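Long-range contacts in MIP07328p (Drosophila melanogaster, PDB 6FKK), which probably acts as a chemorepellent axon guidance cue that binds semaphorin receptors through its extracellular region, of which this chain holds the sema and PSI domains: residues L9-L17 against I438-L446; Q142-S153 against L162-F170. One frame throughout, in Å; residues are numbered along the deposited sequence.

Interaction 1: L9-L17 against I438-L446; sequences LQTKQDKVL and ISEMQVLPL
Gln-13 and Gln-442 face each other in a single backbone bridge, their CA atoms 4.6 Å apart. Gln-442 N donates to Lys-12 O at 3.0 Å, and Asp-14 N returns the bond to Gln-442 O at 2.8 Å with a nearly straight N-H...O angle of 169°. One residue of 438-446 thus bonds the two residues flanking Gln-13, the pattern of a parallel bridge; the chains then diverge, their touching parts running 65° apart.

The glutamine amides supply further polar contacts. Gln-13 holds CG anti to the backbone N and then bends at chi2, which folds its amide back over the bridge; NE2 makes a weak, poorly angled bond to Val-443 O (2.8 Å). The Gln-442 amide is turned 47° against it and is occupied from several sides: NE2 bonds Leu-444 O at 2.9 Å and also Asp-412 O, while OE1 accepts from Lys-414, whose NZ additionally reaches Thr-11 OG1.

Beside the bridge the contact rests on sulfur and aliphatic carbon. Met-441 SD sits almost in line between two charged ends, 3.6 Å from Lys-12 NZ and, on its opposite side, 3.7 Å from Asp-14 CG. Next to it Val-443 CG2 packs 4.0 Å from Asp-14 CB, the two side chains lying alongside each other and both reaching Val-473.

Strand 432-442 edges one propeller blade, whereas 9-17 leads into strand 18-21, which pairs with 469-474 in the next. The buried Asp-14 carboxylate is met here by a weak bond from Lys-15 N. Because the Met-441 contacts are non-directional, the directional bonds across the contact are the two backbone bonds of Gln-442 plus the weak one from Gln-13 NE2.

Interaction 2: Q142-S153 against L162-F170; sequences QGLCPYSPAHNS and LYSATVADF. With NAG (2-acetamido-2-deoxy-beta-D-glucopyranose), chain E.
Gly-143 and Ala-168 bring their CA atoms to 4.5 Å, and Ser-153 comes back against Thr-166, so the loop 142-153 touches the other segment at both its ends. Gly-143 adopts a left-handed conformation (phi 85°) that suits glycine. Strand 161-165 ends near Thr-166, where the chain turns a corner; the Thr-166 side chain fits into the loop, CG2 against Gly-143 O and OG1 beside Pro-146.

Ser-164 OG lies 3.2 Å from Gly-143 O and 3.1 Å from Leu-144 O, close to two successive carbonyls. At the loop's start, the extended side chain of Gln-142 sends NE2 to Ala-168 O (3.2 Å, N-H...O angle 145°).

In the sema propeller this loop carries the chain from the edge strand 135-140 of one blade to strand 154-158 of the next, where 154-158 pairs with 161-165. The Leu-144 and Leu-162 side chains cross, their CD2 atoms 3.9 Å apart, and Leu-162 also touches Val-88 of the preceding blade.

Tyr-147 has CG anti to its carbonyl carbon (chi1 -70°), which lays the ring along 167-170. Phe-170 CA sits over one face, 4.3 Å from the centroid, in a CH-pi contact; Asp-169 O lies over that same face and Val-167 O at the edge. Asn-152 ND2 is bonded to an N-acetylglucosamine, whose C6 rests 3.5 Å from Val-167 CG1.

Both contacts belong to the sema beta-propeller but lie far apart in it, with centres 34 Å and nearest atoms about 12 Å from each other. Along the chain interaction 2 is nested within the loop that interaction 1 closes: 142-153 and 162-170 are near neighbours in sequence, whereas 9-17 and 438-446 are separated by 420 residues. They share no sheet. Interaction 1 sits where the N-terminal strand 18-21 completes the sheet of 452-474, beside the blade ending in 432-442; interaction 2 lies at an earlier blade junction. Interaction 1 is thus consistent with a place beside the ring closure, whereas interaction 2, between segments close in sequence, lies at a local link between consecutive blades.

Interaction 1: L9-L17 against I438-L446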
loop_
_atom_site.group_PDB
_atom_site.type_symbol
_atom_site.label_atom_id
_atom_site.label_comp_id
_atom_site.label_asym_id
_atom_site.label_seq_id
_atom_site.Cartn_x
_atom_site.Cartn_y
_atom_site.Cartn_z
ATOM N N LEU A 9 7.231 -2.983 30.233
ATOM C CA LEU A 9 7.603 -4.120 29.399
ATOM C C LEU A 9 6.451 -5.119 29.317
ATOM O O LEU A 9 6.591 -6.282 29.696
ATOM C CB LEU A 9 8.868 -4.794 29.944
ATOM C CG LEU A 9 9.586 -5.821 29.059
ATOM C CD1 LEU A 9 10.007 -5.202 27.735
ATOM C CD2 LEU A 9 10.785 -6.409 29.788
ATOM N N GLN A 10 5.299 -4.653 28.830
ATOM C CA GLN A 10 4.172 -5.555 28.628
ATOM C C GLN A 10 4.348 -6.376 27.357
ATOM O O GLN A 10 3.974 -7.553 27.316
ATOM C CB GLN A 10 2.863 -4.764 28.589
ATOM C CG GLN A 10 1.600 -5.621 28.561
ATOM C CD GLN A 10 1.249 -6.224 29.914
ATOM O OE1 GLN A 10 2.102 -6.367 30.791
ATOM N NE2 GLN A 10 -0.021 -6.575 30.089
ATOM N N THR A 11 4.914 -5.772 26.317
ATOM C CA THR A 11 5.289 -6.473 25.098
ATOM C C THR A 11 6.806 -6.489 24.981
ATOM O O THR A 11 7.472 -5.493 25.286
ATOM C CB THR A 11 4.677 -5.811 23.860
ATOM O OG1 THR A 11 5.080 -4.436 23.802
ATOM C CG2 THR A 11 3.158 -5.892 23.906
ATOM N N LYS A 12 7.349 -7.621 24.547
ATOM C CA LYS A 12 8.795 -7.764 24.458
ATOM C C LYS A 12 9.349 -6.972 23.280
ATOM O O LYS A 12 8.715 -6.865 22.227
ATOM C CB LYS A 12 9.174 -9.240 24.333
ATOM C CG LYS A 12 8.302 -10.027 23.369
ATOM C CD LYS A 12 8.807 -11.453 23.210
ATOM C CE LYS A 12 7.775 -12.329 22.520
ATOM N NZ LYS A 12 7.296 -11.731 21.244
ATOM N N GLN A 13 10.544 -6.413 23.469
ATOM C CA GLN A 13 11.214 -5.647 22.425
ATOM C C GLN A 13 11.954 -6.587 21.482
ATOM O O GLN A 13 12.644 -7.511 21.926
ATOM C CB GLN A 13 12.189 -4.644 23.044
ATOM C CG GLN A 13 13.004 -3.848 22.031
ATOM C CD GLN A 13 12.285 -2.606 21.538
ATOM O OE1 GLN A 13 11.526 -1.978 22.277
ATOM N NE2 GLN A 13 12.523 -2.244 20.282
ATOM N N ASP A 14 11.818 -6.346 20.181
ATOM C CA ASP A 14 12.429 -7.209 19.182
ATOM C C ASP A 14 13.928 -6.940 19.084
ATOM O O ASP A 14 14.407 -5.838 19.364
ATOM C CB ASP A 14 11.760 -7.006 17.820
ATOM C CG ASP A 14 11.999 -8.168 16.871
ATOM O OD1 ASP A 14 12.794 -9.069 17.216
ATOM O OD2 ASP A 14 11.385 -8.186 15.782
ATOM N N LYS A 15 14.669 -7.971 18.681
ATOM C CA LYS A 15 16.126 -7.894 18.570
ATOM C C LYS A 15 16.491 -7.050 17.356
ATOM O O LYS A 15 16.451 -7.525 16.218
ATOM C CB LYS A 15 16.720 -9.295 18.467
ATOM C CG LYS A 15 18.239 -9.330 18.390
ATOM C CD LYS A 15 18.873 -8.838 19.682
ATOM C CE LYS A 15 20.390 -8.904 19.610
ATOM N NZ LYS A 15 21.030 -8.427 20.868
ATOM N N VAL A 16 16.855 -5.791 17.593
ATOM C CA VAL A 16 17.217 -4.886 16.506
ATOM C C VAL A 16 18.569 -5.299 15.941
ATOM O O VAL A 16 19.566 -5.379 16.668
ATOM C CB VAL A 16 17.237 -3.430 16.987
ATOM C CG1 VAL A 16 17.854 -2.528 15.926
ATOM C CG2 VAL A 16 15.830 -2.969 17.330
ATOM N N LEU A 17 18.609 -5.559 14.634
ATOM C CA LEU A 17 19.841 -5.958 13.964
ATOM C C LEU A 17 20.668 -4.753 13.526
ATOM O O LEU A 17 21.863 -4.674 13.828
ATOM C CB LEU A 17 19.520 -6.849 12.760
ATOM C CG LEU A 17 18.780 -8.157 13.053
ATOM C CD1 LEU A 17 18.625 -8.989 11.786
ATOM C CD2 LEU A 17 19.491 -8.952 14.140
ATOM N N ILE A 438 1.525 -14.941 14.929
ATOM C CA ILE A 438 2.855 -15.480 15.186
ATOM C C ILE A 438 3.538 -14.718 16.315
ATOM O O ILE A 438 4.008 -15.316 17.290
ATOM C CB ILE A 438 3.696 -15.457 13.898
ATOM C CG1 ILE A 438 3.048 -16.338 12.830
ATOM C CG2 ILE A 438 5.118 -15.911 14.180
ATOM C CD1 ILE A 438 3.742 -16.271 11.493
ATOM N N SER A 439 3.605 -13.392 16.205
ATOM C CA SER A 439 4.246 -12.583 17.233
ATOM C C SER A 439 3.773 -11.143 17.116
ATOM O O SER A 439 3.381 -10.688 16.038
ATOM C CB SER A 439 5.773 -12.636 17.122
ATOM O OG SER A 439 6.220 -11.960 15.960
ATOM N N GLU A 440 3.821 -10.433 18.242
ATOM C CA GLU A 440 3.600 -8.989 18.274
ATOM C C GLU A 440 4.658 -8.393 19.191
ATOM O O GLU A 440 4.568 -8.530 20.415
ATOM C CB GLU A 440 2.194 -8.636 18.758
ATOM C CG GLU A 440 1.893 -7.142 18.708
ATOM C CD GLU A 440 0.495 -6.797 19.194
ATOM O OE1 GLU A 440 0.316 -6.602 20.416
ATOM O OE2 GLU A 440 -0.424 -6.720 18.352
ATOM N N MET A 441 5.659 -7.743 18.605
ATOM C CA MET A 441 6.795 -7.231 19.354
ATOM C C MET A 441 6.958 -5.737 19.123
ATOM O O MET A 441 6.601 -5.209 18.065
ATOM C CB MET A 441 8.089 -7.951 18.961
ATOM C CG MET A 441 7.981 -9.465 18.936
ATOM S SD MET A 441 9.602 -10.245 18.843
ATOM C CE MET A 441 9.155 -11.943 18.490
ATOM N N GLN A 442 7.506 -5.062 20.128
ATOM C CA GLN A 442 7.852 -3.653 20.009
ATOM C C GLN A 442 9.165 -3.532 19.245
ATOM O O GLN A 442 10.177 -4.117 19.645
ATOM C CB GLN A 442 7.966 -3.016 21.391
ATOM C CG GLN A 442 8.117 -1.507 21.367
ATOM C CD GLN A 442 6.825 -0.805 21.010
ATOM O OE1 GLN A 442 5.750 -1.187 21.473
ATOM N NE2 GLN A 442 6.921 0.226 20.180
ATOM N N VAL A 443 9.152 -2.783 18.146
ATOM C CA VAL A 443 10.326 -2.589 17.305
ATOM C C VAL A 443 10.899 -1.185 17.465
ATOM O O VAL A 443 12.083 -1.017 17.756
ATOM C CB VAL A 443 10.002 -2.887 15.825
ATOM C CG1 VAL A 443 11.158 -2.456 14.939
ATOM C CG2 VAL A 443 9.705 -4.364 15.638
ATOM N N LEU A 444 10.074 -0.171 17.269
ATOM C CA LEU A 444 10.487 1.217 17.405
ATOM C C LEU A 444 10.264 1.688 18.833
ATOM O O LEU A 444 9.607 1.011 19.629
ATOM C CB LEU A 444 9.707 2.078 16.415
ATOM C CG LEU A 444 9.896 1.780 14.927
ATOM C CD1 LEU A 444 9.183 2.827 14.083
ATOM C CD2 LEU A 444 11.372 1.718 14.579
ATOM N N PRO A 445 10.824 2.841 19.206
ATOM C CA PRO A 445 10.461 3.450 20.491
ATOM C C PRO A 445 8.950 3.600 20.614
ATOM O O PRO A 445 8.251 3.854 19.632
ATOM C CB PRO A 445 11.166 4.808 20.448
ATOM C CG PRO A 445 12.366 4.559 19.608
ATOM C CD PRO A 445 11.943 3.557 18.561
ATOM N N LEU A 446 8.457 3.449 21.847
ATOM C CA LEU A 446 7.024 3.296 22.095
ATOM C C LEU A 446 6.179 4.409 21.484
ATOM O O LEU A 446 4.977 4.214 21.269
ATOM C CB LEU A 446 6.765 3.221 23.603
ATOM C CG LEU A 446 5.375 2.754 24.043
ATOM C CD1 LEU A 446 5.166 1.280 23.724
ATOM C CD2 LEU A 446 5.154 3.026 25.520
#

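Interaction 2: Q142-S153 against L162-F170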
loop_
_atom_site.group_PDB
_atom_site.type_symbol
_atom_site.label_atom_id
_atom_site.label_comp_id
_atom_site.label_asym_id
_atom_site.label_seq_id
_atom_site.Cartn_x
_atom_site.Cartn_y
_atom_site.Cartn_z
ATOM N N GLN A 142 4.339 20.475 -11.456
ATOM C CA GLN A 142 2.964 20.724 -11.045
ATOM C C GLN A 142 2.065 19.588 -11.514
ATOM O O GLN A 142 1.972 19.313 -12.714
ATOM C CB GLN A 142 2.488 22.059 -11.615
ATOM C CG GLN A 142 1.053 22.417 -11.267
ATOM C CD GLN A 142 0.590 23.685 -11.956
ATOM O OE1 GLN A 142 1.262 24.199 -12.850
ATOM N NE2 GLN A 142 -0.562 24.198 -11.541
ATOM N N GLY A 143 1.413 18.921 -10.563
ATOM C CA GLY A 143 0.588 17.773 -10.865
ATOM C C GLY A 143 1.326 16.457 -10.947
ATOM O O GLY A 143 0.681 15.402 -10.936
ATOM N N LEU A 144 2.657 16.480 -11.033
ATOM C CA LEU A 144 3.452 15.259 -11.060
ATOM C C LEU A 144 4.119 14.947 -9.728
ATOM O O LEU A 144 4.515 13.799 -9.508
ATOM C CB LEU A 144 4.526 15.351 -12.151
ATOM C CG LEU A 144 4.036 15.328 -13.599
ATOM C CD1 LEU A 144 5.180 15.602 -14.558
ATOM C CD2 LEU A 144 3.402 13.986 -13.906
ATOM N N CYS A 145 4.243 15.933 -8.842
ATOM C CA CYS A 145 4.922 15.787 -7.569
ATOM C C CYS A 145 4.183 16.611 -6.524
ATOM O O CYS A 145 3.667 17.691 -6.844
ATOM C CB CYS A 145 6.384 16.247 -7.665
ATOM S SG CYS A 145 7.425 15.769 -6.272
ATOM N N PRO A 146 4.103 16.134 -5.283
ATOM C CA PRO A 146 3.403 16.900 -4.248
ATOM C C PRO A 146 4.213 18.106 -3.794
ATOM O O PRO A 146 5.413 18.225 -4.046
ATOM C CB PRO A 146 3.228 15.889 -3.112
ATOM C CG PRO A 146 4.336 14.918 -3.308
ATOM C CD PRO A 146 4.506 14.803 -4.799
ATOM N N TYR A 147 3.521 19.013 -3.108
ATOM C CA TYR A 147 4.143 20.221 -2.581
ATOM C C TYR A 147 4.681 20.037 -1.170
ATOM O O TYR A 147 5.640 20.717 -0.784
ATOM C CB TYR A 147 3.141 21.378 -2.581
ATOM C CG TYR A 147 2.775 21.909 -3.948
ATOM C CD1 TYR A 147 1.991 21.167 -4.820
ATOM C CD2 TYR A 147 3.192 23.170 -4.356
ATOM C CE1 TYR A 147 1.650 21.655 -6.065
ATOM C CE2 TYR A 147 2.854 23.669 -5.597
ATOM C CZ TYR A 147 2.084 22.907 -6.448
ATOM O OH TYR A 147 1.744 23.397 -7.688
ATOM N N SER A 148 4.084 19.136 -0.396
ATOM C CA SER A 148 4.394 18.943 1.009
ATOM C C SER A 148 4.888 17.523 1.258
ATOM O O SER A 148 4.521 16.599 0.527
ATOM C CB SER A 148 3.152 19.215 1.871
ATOM O OG SER A 148 3.385 18.916 3.235
ATOM N N PRO A 149 5.726 17.315 2.279
ATOM C CA PRO A 149 6.138 15.948 2.630
ATOM C C PRO A 149 5.005 15.070 3.135
ATOM O O PRO A 149 5.246 13.887 3.409
ATOM C CB PRO A 149 7.188 16.170 3.731
ATOM C CG PRO A 149 6.891 17.530 4.275
ATOM C CD PRO A 149 6.422 18.325 3.095
ATOM N N ALA A 150 3.793 15.603 3.271
ATOM C CA ALA A 150 2.660 14.809 3.727
ATOM C C ALA A 150 2.441 13.612 2.809
ATOM O O ALA A 150 2.412 13.750 1.583
ATOM C CB ALA A 150 1.402 15.674 3.786
ATOM N N HIS A 151 2.296 12.430 3.413
ATOM C CA HIS A 151 2.128 11.182 2.667
ATOM C C HIS A 151 0.663 10.989 2.262
ATOM O O HIS A 151 0.003 10.013 2.619
ATOM C CB HIS A 151 2.638 10.005 3.489
ATOM C CG HIS A 151 4.038 10.176 3.995
ATOM N ND1 HIS A 151 5.146 10.007 3.193
ATOM C CD2 HIS A 151 4.508 10.493 5.225
ATOM C CE1 HIS A 151 6.239 10.219 3.906
ATOM N NE2 HIS A 151 5.880 10.515 5.141
ATOM N N ASN A 152 0.158 11.956 1.495
ATOM C CA ASN A 152 -1.203 11.922 0.976
ATOM C C ASN A 152 -1.267 11.544 -0.499
ATOM O O ASN A 152 -2.370 11.350 -1.022
ATOM C CB ASN A 152 -1.882 13.287 1.173
ATOM C CG ASN A 152 -1.203 14.390 0.379
ATOM O OD1 ASN A 152 -0.023 14.278 0.046
ATOM N ND2 ASN A 152 -1.935 15.459 0.061
ATOM N N SER A 153 -0.123 11.433 -1.176
ATOM C CA SER A 153 -0.077 11.277 -2.623
ATOM C C SER A 153 0.854 10.134 -3.006
ATOM O O SER A 153 1.782 9.791 -2.268
ATOM C CB SER A 153 0.384 12.576 -3.301
ATOM O OG SER A 153 1.674 12.959 -2.856
ATOM N N LEU A 162 4.685 8.595 -16.274
ATOM C CA LEU A 162 4.472 8.786 -14.846
ATOM C C LEU A 162 2.994 9.054 -14.589
ATOM O O LEU A 162 2.448 10.053 -15.069
ATOM C CB LEU A 162 5.328 9.939 -14.320
ATOM C CG LEU A 162 5.176 10.275 -12.835
ATOM C CD1 LEU A 162 5.532 9.075 -11.981
ATOM C CD2 LEU A 162 6.039 11.471 -12.469
ATOM N N TYR A 163 2.355 8.164 -13.834
ATOM C CA TYR A 163 0.948 8.303 -13.461
ATOM C C TYR A 163 0.901 8.825 -12.030
ATOM O O TYR A 163 1.070 8.065 -11.072
ATOM C CB TYR A 163 0.211 6.977 -13.613
ATOM C CG TYR A 163 0.009 6.569 -15.054
ATOM C CD1 TYR A 163 1.044 6.007 -15.788
ATOM C CD2 TYR A 163 -1.214 6.756 -15.685
ATOM C CE1 TYR A 163 0.871 5.641 -17.108
ATOM C CE2 TYR A 163 -1.399 6.390 -17.007
ATOM C CZ TYR A 163 -0.352 5.835 -17.713
ATOM O OH TYR A 163 -0.524 5.471 -19.027
ATOM N N SER A 164 0.673 10.128 -11.888
ATOM C CA SER A 164 0.746 10.798 -10.598
ATOM C C SER A 164 -0.650 11.091 -10.061
ATOM O O SER A 164 -1.568 11.409 -10.823
ATOM C CB SER A 164 1.540 12.100 -10.710
ATOM O OG SER A 164 1.637 12.752 -9.455
ATOM N N ALA A 165 -0.796 10.983 -8.742
ATOM C CA ALA A 165 -2.025 11.343 -8.040
ATOM C C ALA A 165 -1.642 12.244 -6.872
ATOM O O ALA A 165 -1.074 11.768 -5.885
ATOM C CB ALA A 165 -2.772 10.108 -7.548
ATOM N N THR A 166 -1.949 13.536 -6.975
ATOM C CA THR A 166 -1.518 14.490 -5.960
ATOM C C THR A 166 -2.412 15.726 -6.049
ATOM O O THR A 166 -3.565 15.633 -6.482
ATOM C CB THR A 166 -0.016 14.793 -6.146
ATOM O OG1 THR A 166 0.389 15.836 -5.247
ATOM C CG2 THR A 166 0.271 15.212 -7.577
ATOM N N VAL A 167 -1.887 16.869 -5.617
ATOM C CA VAL A 167 -2.558 18.153 -5.761
ATOM C C VAL A 167 -1.789 18.989 -6.771
ATOM O O VAL A 167 -0.564 18.889 -6.893
ATOM C CB VAL A 167 -2.674 18.902 -4.421
ATOM C CG1 VAL A 167 -3.788 18.318 -3.587
ATOM C CG2 VAL A 167 -1.358 18.837 -3.675
ATOM N N ALA A 168 -2.525 19.831 -7.498
ATOM C CA ALA A 168 -1.929 20.717 -8.485
ATOM C C ALA A 168 -1.703 22.129 -7.963
ATOM O O ALA A 168 -0.972 22.896 -8.601
ATOM C CB ALA A 168 -2.805 20.779 -9.744
ATOM N N ASP A 169 -2.296 22.489 -6.829
ATOM C CA ASP A 169 -2.222 23.844 -6.308
ATOM C C ASP A 169 -1.421 23.886 -5.013
ATOM O O ASP A 169 -1.186 22.867 -4.359
ATOM C CB ASP A 169 -3.624 24.423 -6.074
ATOM C CG ASP A 169 -4.362 23.733 -4.943
ATOM O OD1 ASP A 169 -4.242 22.495 -4.823
ATOM O OD2 ASP A 169 -5.058 24.430 -4.173
ATOM N N PHE A 170 -1.010 25.103 -4.649
ATOM C CA PHE A 170 -0.204 25.302 -3.451
ATOM C C PHE A 170 -1.032 25.149 -2.180
ATOM O O PHE A 170 -0.495 24.754 -1.138
ATOM C CB PHE A 170 0.460 26.681 -3.511
ATOM C CG PHE A 170 0.990 27.169 -2.197
ATOM C CD1 PHE A 170 2.232 26.762 -1.742
ATOM C CD2 PHE A 170 0.258 28.059 -1.428
ATOM C CE1 PHE A 170 2.726 27.218 -0.536
ATOM C CE2 PHE A 170 0.746 28.516 -0.222
ATOM C CZ PHE A 170 1.981 28.094 0.226
HETATM C C1 NAG E . -3.313 15.714 0.393
HETATM C C2 NAG E . -3.347 17.035 1.186
HETATM C C3 NAG E . -4.779 17.551 1.353
HETATM C C4 NAG E . -5.501 17.595 0.014
HETATM C C5 NAG E . -5.438 16.222 -0.637
HETATM C C6 NAG E . -6.103 16.179 -1.994
HETATM C C7 NAG E . -3.157 16.107 3.470
HETATM C C8 NAG E . -2.341 16.099 4.728
HETATM N N2 NAG E . -2.699 16.889 2.482
HETATM O O3 NAG E . -4.740 18.854 1.923
HETATM O O4 NAG E . -6.860 17.970 0.203
HETATM O O5 NAG E . -4.065 15.855 -0.828
HETATM O O6 NAG E . -7.255 17.009 -2.034
HETATM O O7 NAG E . -4.179 15.434 3.358
#